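MxaA (Stigmatella aurantiaca, PDB 4W4T) contributes to myxalamid biosynthesis as a PKS-NRPS protein, this chain being its terminal, NADPH-binding reductase domain with a Rossmann fold. Local coordinates at residues F70-L75 with A81-L86; C85-K90 with M96-K101. All blocks are in the same frame, centred on the assembly; numbering follows the deposited sequence.

Contact 1 (F70-L75 with A81-L86); sequences FLLEEL and ARIYCL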
ATOM      1  N   PHE A  70     -12.349 -14.202 -21.036  1.00 20.67           N
ATOM      2  CA  PHE A  70     -13.531 -14.072 -21.874  1.00 21.26           C
ATOM      3  C   PHE A  70     -13.144 -13.907 -23.331  1.00 20.41           C
ATOM      4  O   PHE A  70     -13.772 -14.480 -24.217  1.00 19.04           O
ATOM      5  CB  PHE A  70     -14.398 -12.899 -21.383  1.00 19.71           C
ATOM      6  CG  PHE A  70     -14.992 -13.138 -20.032  1.00 19.61           C
ATOM      7  CD1 PHE A  70     -14.258 -12.898 -18.881  1.00 18.28           C
ATOM      8  CD2 PHE A  70     -16.276 -13.643 -19.911  1.00 22.06           C
ATOM      9  CE1 PHE A  70     -14.793 -13.139 -17.631  1.00 24.54           C
ATOM     10  CE2 PHE A  70     -16.828 -13.888 -18.670  1.00 20.24           C
ATOM     11  CZ  PHE A  70     -16.095 -13.634 -17.523  1.00 22.41           C
ATOM     12  N   LEU A  71     -12.082 -13.144 -23.578  1.00 18.91           N
ATOM     13  CA  LEU A  71     -11.546 -13.003 -24.923  1.00 18.26           C
ATOM     14  C   LEU A  71     -11.121 -14.366 -25.474  1.00 17.81           C
ATOM     15  O   LEU A  71     -11.387 -14.690 -26.627  1.00 19.44           O
ATOM     16  CB  LEU A  71     -10.364 -12.028 -24.911  1.00 19.80           C
ATOM     17  CG  LEU A  71      -9.923 -11.308 -26.182  1.00 24.53           C
ATOM     18  CD1 LEU A  71     -11.119 -10.759 -26.955  1.00 23.24           C
ATOM     19  CD2 LEU A  71      -8.966 -10.163 -25.797  1.00 23.42           C
ATOM     20  N   LEU A  72     -10.480 -15.179 -24.648  1.00 19.87           N
ATOM     21  CA  LEU A  72     -10.061 -16.494 -25.134  1.00 20.13           C
ATOM     22  C   LEU A  72     -11.276 -17.345 -25.497  1.00 21.21           C
ATOM     23  O   LEU A  72     -11.345 -17.922 -26.590  1.00 21.75           O
ATOM     24  CB  LEU A  72      -9.209 -17.210 -24.102  1.00 18.98           C
ATOM     25  CG  LEU A  72      -8.826 -18.639 -24.495  1.00 19.98           C
ATOM     26  CD1 LEU A  72      -8.213 -18.680 -25.893  1.00 18.39           C
ATOM     27  CD2 LEU A  72      -7.895 -19.237 -23.459  1.00 21.59           C
ATOM     28  N   GLU A  73     -12.246 -17.395 -24.593  1.00 21.48           N
ATOM     29  CA  GLU A  73     -13.411 -18.238 -24.807  1.00 22.09           C
ATOM     30  C   GLU A  73     -14.192 -17.731 -26.026  1.00 25.88           C
ATOM     31  O   GLU A  73     -14.657 -18.520 -26.863  1.00 27.39           O
ATOM     32  CB  GLU A  73     -14.254 -18.284 -23.529  1.00 25.97           C
ATOM     33  CG  GLU A  73     -15.348 -19.348 -23.512  1.00 30.72           C
ATOM     34  CD  GLU A  73     -16.606 -18.884 -24.207  1.00 32.98           C
ATOM     35  OE1 GLU A  73     -16.741 -17.654 -24.398  1.00 34.47           O
ATOM     36  OE2 GLU A  73     -17.457 -19.736 -24.557  1.00 32.15           O
ATOM     37  N   GLU A  74     -14.264 -16.414 -26.178  1.00 23.99           N
ATOM     38  CA  GLU A  74     -14.935 -15.836 -27.330  1.00 24.71           C
ATOM     39  C   GLU A  74     -14.202 -16.114 -28.649  1.00 23.91           C
ATOM     40  O   GLU A  74     -14.833 -16.358 -29.678  1.00 24.22           O
ATOM     41  CB  GLU A  74     -15.113 -14.331 -27.132  1.00 23.81           C
ATOM     42  CG  GLU A  74     -15.946 -13.660 -28.210  1.00 26.86           C
ATOM     43  CD  GLU A  74     -17.234 -13.074 -27.665  1.00 29.77           C
ATOM     44  OE1 GLU A  74     -17.284 -12.775 -26.447  1.00 31.24           O
ATOM     45  OE2 GLU A  74     -18.180 -12.900 -28.456  1.00 29.85           O
ATOM     46  N   LEU A  75     -12.872 -16.076 -28.636  1.00 21.17           N
ATOM     47  CA  LEU A  75     -12.105 -16.352 -29.850  1.00 22.95           C
ATOM     48  C   LEU A  75     -12.271 -17.803 -30.319  1.00 24.79           C
ATOM     49  O   LEU A  75     -12.306 -18.072 -31.520  1.00 26.94           O
ATOM     50  CB  LEU A  75     -10.611 -16.043 -29.622  1.00 19.51           C
ATOM     51  CG  LEU A  75     -10.233 -14.554 -29.642  1.00 17.75           C
ATOM     52  CD1 LEU A  75      -8.789 -14.378 -29.189  1.00 19.05           C
ATOM     53  CD2 LEU A  75     -10.434 -13.929 -31.008  1.00 18.50           C
ATOM     54  N   ALA A  81      -9.442 -20.684 -35.612  1.00 32.36           N
ATOM     55  CA  ALA A  81      -7.987 -20.592 -35.549  1.00 30.47           C
ATOM     56  C   ALA A  81      -7.473 -21.269 -34.281  1.00 26.66           C
ATOM     57  O   ALA A  81      -8.177 -21.339 -33.286  1.00 27.09           O
ATOM     58  CB  ALA A  81      -7.538 -19.138 -35.599  1.00 25.66           C
ATOM     59  N   ARG A  82      -6.252 -21.789 -34.323  1.00 28.02           N
ATOM     60  CA  ARG A  82      -5.617 -22.254 -33.099  1.00 24.13           C
ATOM     61  C   ARG A  82      -5.184 -21.015 -32.323  1.00 23.01           C
ATOM     62  O   ARG A  82      -4.648 -20.081 -32.910  1.00 24.82           O
ATOM     63  CB  ARG A  82      -4.434 -23.180 -33.409  1.00 30.80           C
ATOM     64  CG  ARG A  82      -4.883 -24.498 -34.057  1.00 35.61           C
ATOM     65  CD  ARG A  82      -3.768 -25.510 -34.191  1.00 42.12           C
ATOM     66  NE  ARG A  82      -2.695 -25.015 -35.043  1.00 42.31           N
ATOM     67  CZ  ARG A  82      -1.473 -24.743 -34.610  1.00 41.90           C
ATOM     68  NH1 ARG A  82      -1.167 -24.933 -33.331  1.00 46.73           N
ATOM     69  NH2 ARG A  82      -0.556 -24.292 -35.455  1.00 41.93           N
ATOM     70  N   ILE A  83      -5.453 -20.991 -31.027  1.00 23.02           N
ATOM     71  CA  ILE A  83      -5.169 -19.808 -30.220  1.00 24.05           C
ATOM     72  C   ILE A  83      -3.934 -20.034 -29.366  1.00 20.72           C
ATOM     73  O   ILE A  83      -3.996 -20.683 -28.323  1.00 22.99           O
ATOM     74  CB  ILE A  83      -6.354 -19.420 -29.288  1.00 22.81           C
ATOM     75  CG1 ILE A  83      -7.707 -19.484 -30.022  1.00 22.71           C
ATOM     76  CG2 ILE A  83      -6.104 -18.037 -28.661  1.00 21.09           C
ATOM     77  CD1 ILE A  83      -7.843 -18.527 -31.195  1.00 25.61           C
ATOM     78  N   TYR A  84      -2.812 -19.483 -29.815  1.00 21.05           N
ATOM     79  CA  TYR A  84      -1.588 -19.495 -29.033  1.00 22.08           C
ATOM     80  C   TYR A  84      -1.715 -18.511 -27.880  1.00 19.96           C
ATOM     81  O   TYR A  84      -2.035 -17.349 -28.104  1.00 20.60           O
ATOM     82  CB  TYR A  84      -0.384 -19.133 -29.903  1.00 19.82           C
ATOM     83  CG  TYR A  84      -0.022 -20.194 -30.921  1.00 25.33           C
ATOM     84  CD1 TYR A  84      -0.798 -20.400 -32.058  1.00 24.90           C
ATOM     85  CD2 TYR A  84       1.108 -20.981 -30.747  1.00 27.88           C
ATOM     86  CE1 TYR A  84      -0.455 -21.378 -32.993  1.00 28.30           C
ATOM     87  CE2 TYR A  84       1.456 -21.955 -31.672  1.00 31.31           C
ATOM     88  CZ  TYR A  84       0.675 -22.150 -32.787  1.00 33.44           C
ATOM     89  OH  TYR A  84       1.044 -23.121 -33.697  1.00 40.03           O
ATOM     90  N   CYS A  85      -1.456 -18.978 -26.665  1.00 17.76           N
ATOM     91  CA  CYS A  85      -1.589 -18.149 -25.474  1.00 19.88           C
ATOM     92  C   CYS A  85      -0.288 -17.991 -24.701  1.00 19.59           C
ATOM     93  O   CYS A  85       0.209 -18.937 -24.113  1.00 21.95           O
ATOM     94  CB  CYS A  85      -2.652 -18.726 -24.545  1.00 18.71           C
ATOM     95  SG  CYS A  85      -4.290 -18.734 -25.273  1.00 22.76           S
ATOM     96  N   LEU A  86       0.236 -16.774 -24.673  1.00 17.84           N
ATOM     97  CA  LEU A  86       1.463 -16.498 -23.940  1.00 19.41           C
ATOM     98  C   LEU A  86       1.207 -16.642 -22.442  1.00 22.19           C
ATOM     99  O   LEU A  86       0.267 -16.051 -21.912  1.00 19.15           O
ATOM    100  CB  LEU A  86       1.971 -15.092 -24.272  1.00 18.86           C
ATOM    101  CG  LEU A  86       3.372 -14.741 -23.774  1.00 19.90           C
ATOM    102  CD1 LEU A  86       4.418 -15.456 -24.618  1.00 20.21           C
ATOM    103  CD2 LEU A  86       3.565 -13.241 -23.822  1.00 19.91           C
TER

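Contact 2 (C85-K90 with M96-K101); sequences CLVRSK and MNRIRK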
ATOM      1  N   CYS A  85      -1.456 -18.978 -26.665  1.00 17.76           N
ATOM      2  CA  CYS A  85      -1.589 -18.149 -25.474  1.00 19.88           C
ATOM      3  C   CYS A  85      -0.288 -17.991 -24.701  1.00 19.59           C
ATOM      4  O   CYS A  85       0.209 -18.937 -24.113  1.00 21.95           O
ATOM      5  CB  CYS A  85      -2.652 -18.726 -24.545  1.00 18.71           C
ATOM      6  SG  CYS A  85      -4.290 -18.734 -25.273  1.00 22.76           S
ATOM      7  N   LEU A  86       0.236 -16.774 -24.673  1.00 17.84           N
ATOM      8  CA  LEU A  86       1.463 -16.498 -23.940  1.00 19.41           C
ATOM      9  C   LEU A  86       1.207 -16.642 -22.442  1.00 22.19           C
ATOM     10  O   LEU A  86       0.267 -16.051 -21.912  1.00 19.15           O
ATOM     11  CB  LEU A  86       1.971 -15.092 -24.272  1.00 18.86           C
ATOM     12  CG  LEU A  86       3.372 -14.741 -23.774  1.00 19.90           C
ATOM     13  CD1 LEU A  86       4.418 -15.456 -24.618  1.00 20.21           C
ATOM     14  CD2 LEU A  86       3.565 -13.241 -23.822  1.00 19.91           C
ATOM     15  N   VAL A  87       2.027 -17.433 -21.758  1.00 17.07           N
ATOM     16  CA  VAL A  87       1.811 -17.699 -20.346  1.00 19.55           C
ATOM     17  C   VAL A  87       3.120 -18.016 -19.630  1.00 22.94           C
ATOM     18  O   VAL A  87       3.946 -18.776 -20.138  1.00 21.14           O
ATOM     19  CB  VAL A  87       0.806 -18.876 -20.151  1.00 23.09           C
ATOM     20  CG1 VAL A  87       1.312 -20.144 -20.869  1.00 22.41           C
ATOM     21  CG2 VAL A  87       0.555 -19.146 -18.676  1.00 22.14           C
ATOM     22  N   ARG A  88       3.314 -17.414 -18.458  1.00 24.24           N
ATOM     23  CA  ARG A  88       4.454 -17.730 -17.599  1.00 25.69           C
ATOM     24  C   ARG A  88       4.268 -19.086 -16.942  1.00 27.63           C
ATOM     25  O   ARG A  88       3.355 -19.270 -16.138  1.00 25.26           O
ATOM     26  CB  ARG A  88       4.637 -16.677 -16.502  1.00 30.11           C
ATOM     27  CG  ARG A  88       4.948 -15.279 -16.992  1.00 34.10           C
ATOM     28  CD  ARG A  88       5.059 -14.284 -15.831  1.00 40.46           C
ATOM     29  NE  ARG A  88       6.222 -14.530 -14.980  1.00 49.66           N
ATOM     30  CZ  ARG A  88       6.157 -14.944 -13.719  1.00 60.73           C
ATOM     31  NH1 ARG A  88       4.978 -15.166 -13.150  1.00 64.96           N
ATOM     32  NH2 ARG A  88       7.273 -15.137 -13.024  1.00 62.92           N
ATOM     33  N   SER A  89       5.139 -20.031 -17.274  1.00 24.57           N
ATOM     34  CA  SER A  89       5.090 -21.364 -16.682  1.00 26.02           C
ATOM     35  C   SER A  89       6.366 -22.119 -17.046  1.00 29.33           C
ATOM     36  O   SER A  89       7.060 -21.732 -17.985  1.00 28.20           O
ATOM     37  CB  SER A  89       3.859 -22.130 -17.165  1.00 25.18           C
ATOM     38  OG  SER A  89       3.855 -22.222 -18.588  1.00 28.14           O
ATOM     39  N   LYS A  90       6.676 -23.181 -16.307  1.00 32.12           N
ATOM     40  CA  LYS A  90       7.878 -23.972 -16.588  1.00 33.41           C
ATOM     41  C   LYS A  90       7.677 -24.933 -17.762  1.00 30.36           C
ATOM     42  O   LYS A  90       8.645 -25.326 -18.421  1.00 28.35           O
ATOM     43  CB  LYS A  90       8.311 -24.751 -15.345  1.00 37.68           C
ATOM     44  CG  LYS A  90       9.063 -23.914 -14.318  1.00 44.32           C
ATOM     45  CD  LYS A  90      10.365 -23.380 -14.897  1.00 48.18           C
ATOM     46  CE  LYS A  90      10.899 -22.204 -14.088  1.00 57.18           C
ATOM     47  NZ  LYS A  90       9.990 -21.025 -14.167  1.00 54.85           N
HETATM   48  N   MSE A  96      -0.982 -24.653 -19.778  1.00 28.09           N
HETATM   49  CA  MSE A  96      -2.355 -25.047 -20.045  1.00 28.09           C
HETATM   50  C   MSE A  96      -3.155 -25.139 -18.794  1.00 30.07           C
HETATM   51  O   MSE A  96      -4.290 -24.724 -18.773  1.00 28.71           O
HETATM   52  CB  MSE A  96      -2.419 -26.390 -20.727  1.00 29.94           C
HETATM   53  CG  MSE A  96      -3.836 -26.731 -21.150  1.00 32.94           C
HETATM   54 SE   MSE A  96      -4.498 -25.683 -22.629  1.00 48.21          SE
HETATM   55  CE  MSE A  96      -5.584 -26.830 -23.776  1.00 42.50           C
ATOM     56  N   ASN A  97      -2.579 -25.659 -17.739  1.00 30.53           N
ATOM     57  CA  ASN A  97      -3.293 -25.720 -16.462  1.00 31.78           C
ATOM     58  C   ASN A  97      -3.689 -24.341 -15.958  1.00 30.45           C
ATOM     59  O   ASN A  97      -4.794 -24.151 -15.457  1.00 29.79           O
ATOM     60  CB  ASN A  97      -2.458 -26.421 -15.390  1.00 31.89           C
ATOM     61  CG  ASN A  97      -2.185 -27.870 -15.723  1.00 35.67           C
ATOM     62  OD1 ASN A  97      -2.840 -28.459 -16.586  1.00 35.37           O
ATOM     63  ND2 ASN A  97      -1.221 -28.460 -15.031  1.00 36.74           N
ATOM     64  N   ARG A  98      -2.777 -23.385 -16.078  1.00 26.79           N
ATOM     65  CA  ARG A  98      -3.057 -22.019 -15.658  1.00 26.51           C
ATOM     66  C   ARG A  98      -4.198 -21.438 -16.489  1.00 26.89           C
ATOM     67  O   ARG A  98      -5.147 -20.881 -15.950  1.00 28.72           O
ATOM     68  CB  ARG A  98      -1.808 -21.140 -15.779  1.00 28.76           C
ATOM     69  CG  ARG A  98      -0.676 -21.515 -14.834  1.00 28.82           C
ATOM     70  CD  ARG A  98       0.352 -20.390 -14.737  1.00 31.02           C
ATOM     71  NE  ARG A  98      -0.212 -19.187 -14.117  1.00 32.75           N
ATOM     72  CZ  ARG A  98       0.103 -17.942 -14.463  1.00 30.62           C
ATOM     73  NH1 ARG A  98       0.983 -17.720 -15.437  1.00 27.37           N
ATOM     74  NH2 ARG A  98      -0.467 -16.919 -13.845  1.00 29.23           N
ATOM     75  N   ILE A  99      -4.110 -21.578 -17.803  1.00 25.95           N
ATOM     76  CA  ILE A  99      -5.149 -21.062 -18.677  1.00 24.72           C
ATOM     77  C   ILE A  99      -6.490 -21.729 -18.363  1.00 28.85           C
ATOM     78  O   ILE A  99      -7.509 -21.045 -18.190  1.00 25.40           O
ATOM     79  CB  ILE A  99      -4.770 -21.270 -20.130  1.00 23.48           C
ATOM     80  CG1 ILE A  99      -3.522 -20.442 -20.442  1.00 22.73           C
ATOM     81  CG2 ILE A  99      -5.905 -20.872 -21.041  1.00 23.11           C
ATOM     82  CD1 ILE A  99      -2.811 -20.870 -21.709  1.00 22.93           C
ATOM     83  N   ARG A 100      -6.489 -23.054 -18.240  1.00 26.66           N
ATOM     84  CA  ARG A 100      -7.732 -23.767 -17.943  1.00 29.72           C
ATOM     85  C   ARG A 100      -8.343 -23.326 -16.612  1.00 29.62           C
ATOM     86  O   ARG A 100      -9.546 -23.055 -16.534  1.00 30.43           O
ATOM     87  CB  ARG A 100      -7.509 -25.277 -17.919  1.00 31.29           C
ATOM     88  CG  ARG A 100      -8.806 -26.062 -17.753  1.00 33.76           C
ATOM     89  CD  ARG A 100      -8.559 -27.554 -17.553  1.00 35.92           C
ATOM     90  NE  ARG A 100      -7.772 -27.802 -16.351  1.00 39.30           N
ATOM     91  CZ  ARG A 100      -6.497 -28.177 -16.353  1.00 38.73           C
ATOM     92  NH1 ARG A 100      -5.854 -28.379 -17.502  1.00 39.26           N
ATOM     93  NH2 ARG A 100      -5.869 -28.365 -15.197  1.00 39.27           N
ATOM     94  N   LYS A 101      -7.521 -23.247 -15.571  1.00 28.19           N
ATOM     95  CA  LYS A 101      -8.017 -22.875 -14.253  1.00 29.76           C
ATOM     96  C   LYS A 101      -8.607 -21.467 -14.252  1.00 32.24           C
ATOM     97  O   LYS A 101      -9.642 -21.213 -13.609  1.00 29.88           O
ATOM     98  CB  LYS A 101      -6.907 -22.983 -13.203  1.00 32.73           C
ATOM     99  CG  LYS A 101      -6.568 -24.423 -12.802  1.00 37.20           C
ATOM    100  CD  LYS A 101      -5.541 -24.475 -11.672  1.00 41.11           C
ATOM    101  CE  LYS A 101      -5.130 -25.911 -11.354  1.00 43.39           C
ATOM    102  NZ  LYS A 101      -6.300 -26.760 -10.965  1.00 43.05           N
TER
HETATM  103  O   HOH W   1       1.264 -15.272 -17.608  1.00 24.67           O

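Contact 1 (F70-L75 with A81-L86)
Leu72, on the helix 66-78, and Ile83, on the strand 82-87, make the tightest apolar contact between these segments: Leu72 CD1 lies 3.5 Å from Ile83 CG2, and the two side chains pass each other pointing in opposite directions. With its CG anti to the backbone N (chi1 175°), Leu72 brings its forked end down onto the strand although its CB does not aim there. The same fork reaches Cys85, whose SG sits 4.0 Å from Leu72 CD1 and 4.1 Å from Leu72 CD2, so the sulfur meets both methyls. One turn further along the helix, Leu75 touches through its root, CB standing 4.0 Å from Ile83 CD1.

Polar bonding lies to the side of this packing. On the strand's other side, which Tyr84 faces, Arg82 NH2 donates to Tyr84 OH at 2.6 Å. On the helix, Glu74 forms a salt bridge with Arg78 and hydrogen bonds with Ser291 and Ser292.

The axes of 70-75 and 82-86 run nearly antiparallel, at 160°, as expected within the beta-alpha-beta unit 57-61, 66-78, 82-87. Four buried side chains without a polar bond between them imply that dispersion and exclusion of water hold the helix on the sheet here.

Contact 2 (C85-K90 with M96-K101)
The strand 82-87 and the helix 92-105 are the first two elements of a beta-alpha-beta unit completed by the strand 117-121, and their contact runs from a buried core to the NADPH-binding site. In the core, Ile99 extends its CD1 to 3.6 Å from Cys85 CB, meeting the cysteine at the base of its side chain. The same methyl lies 4.3 Å from Val87 CG1, a looser approach.

At the strand's end Val87 also meets Arg98, through its other methyl. The two side chains cross at a slant, with Val87 CG2 3.6 Å from Arg98 NH1. A bend at chi3 (65°) turns the arginine's end to the loop beyond the strand, where Arg98 NH1 donates to Arg88 O at 2.9 Å. The donor lies in the carbonyl plane on a lone pair, but the N-H...O angle of 137° is far from straight and the oxygen is tilted out of the guanidinium plane. A water adds a second link, accepting from Arg88 N at 3.1 Å and from Arg98 NH1 at 3.3 Å. Main chain and water together thus tether one terminal nitrogen of Arg98.

The charged ends of Arg88 and Arg98 come close without touching, Arg88 NH1 to Arg98 NH1 5.3 Å. Both residues belong to the NADPH-binding site, though no cofactor is bound in this chain. In a Rossmann fold, an arginine just after the second strand, joined by one from the helix that follows, is consistent with a pocket for the anionic 2'-phosphate of the cofactor.

Contact 1 and contact 2 follow each other along the strand 82-87, sharing Cys85 and Leu86, and their centres are 12 Å apart. They meet directly where Leu72 CD2 packs 3.5 Å from Ile99 CG2, so helices 66-78 and 92-105 touch each other as well as the strand, and Cys85 lies against both. Distance from the cofactor site separates their roles. Contact 1 is core packing, the side chain of Leu75 about 8 Å from that of Asn149, a residue of the NADPH site, whereas contact 2 contributes the NADPH-binding Arg88 and Arg98 and brings the side chain of Val87 within about 4 Å of that of Thr64, also of that site.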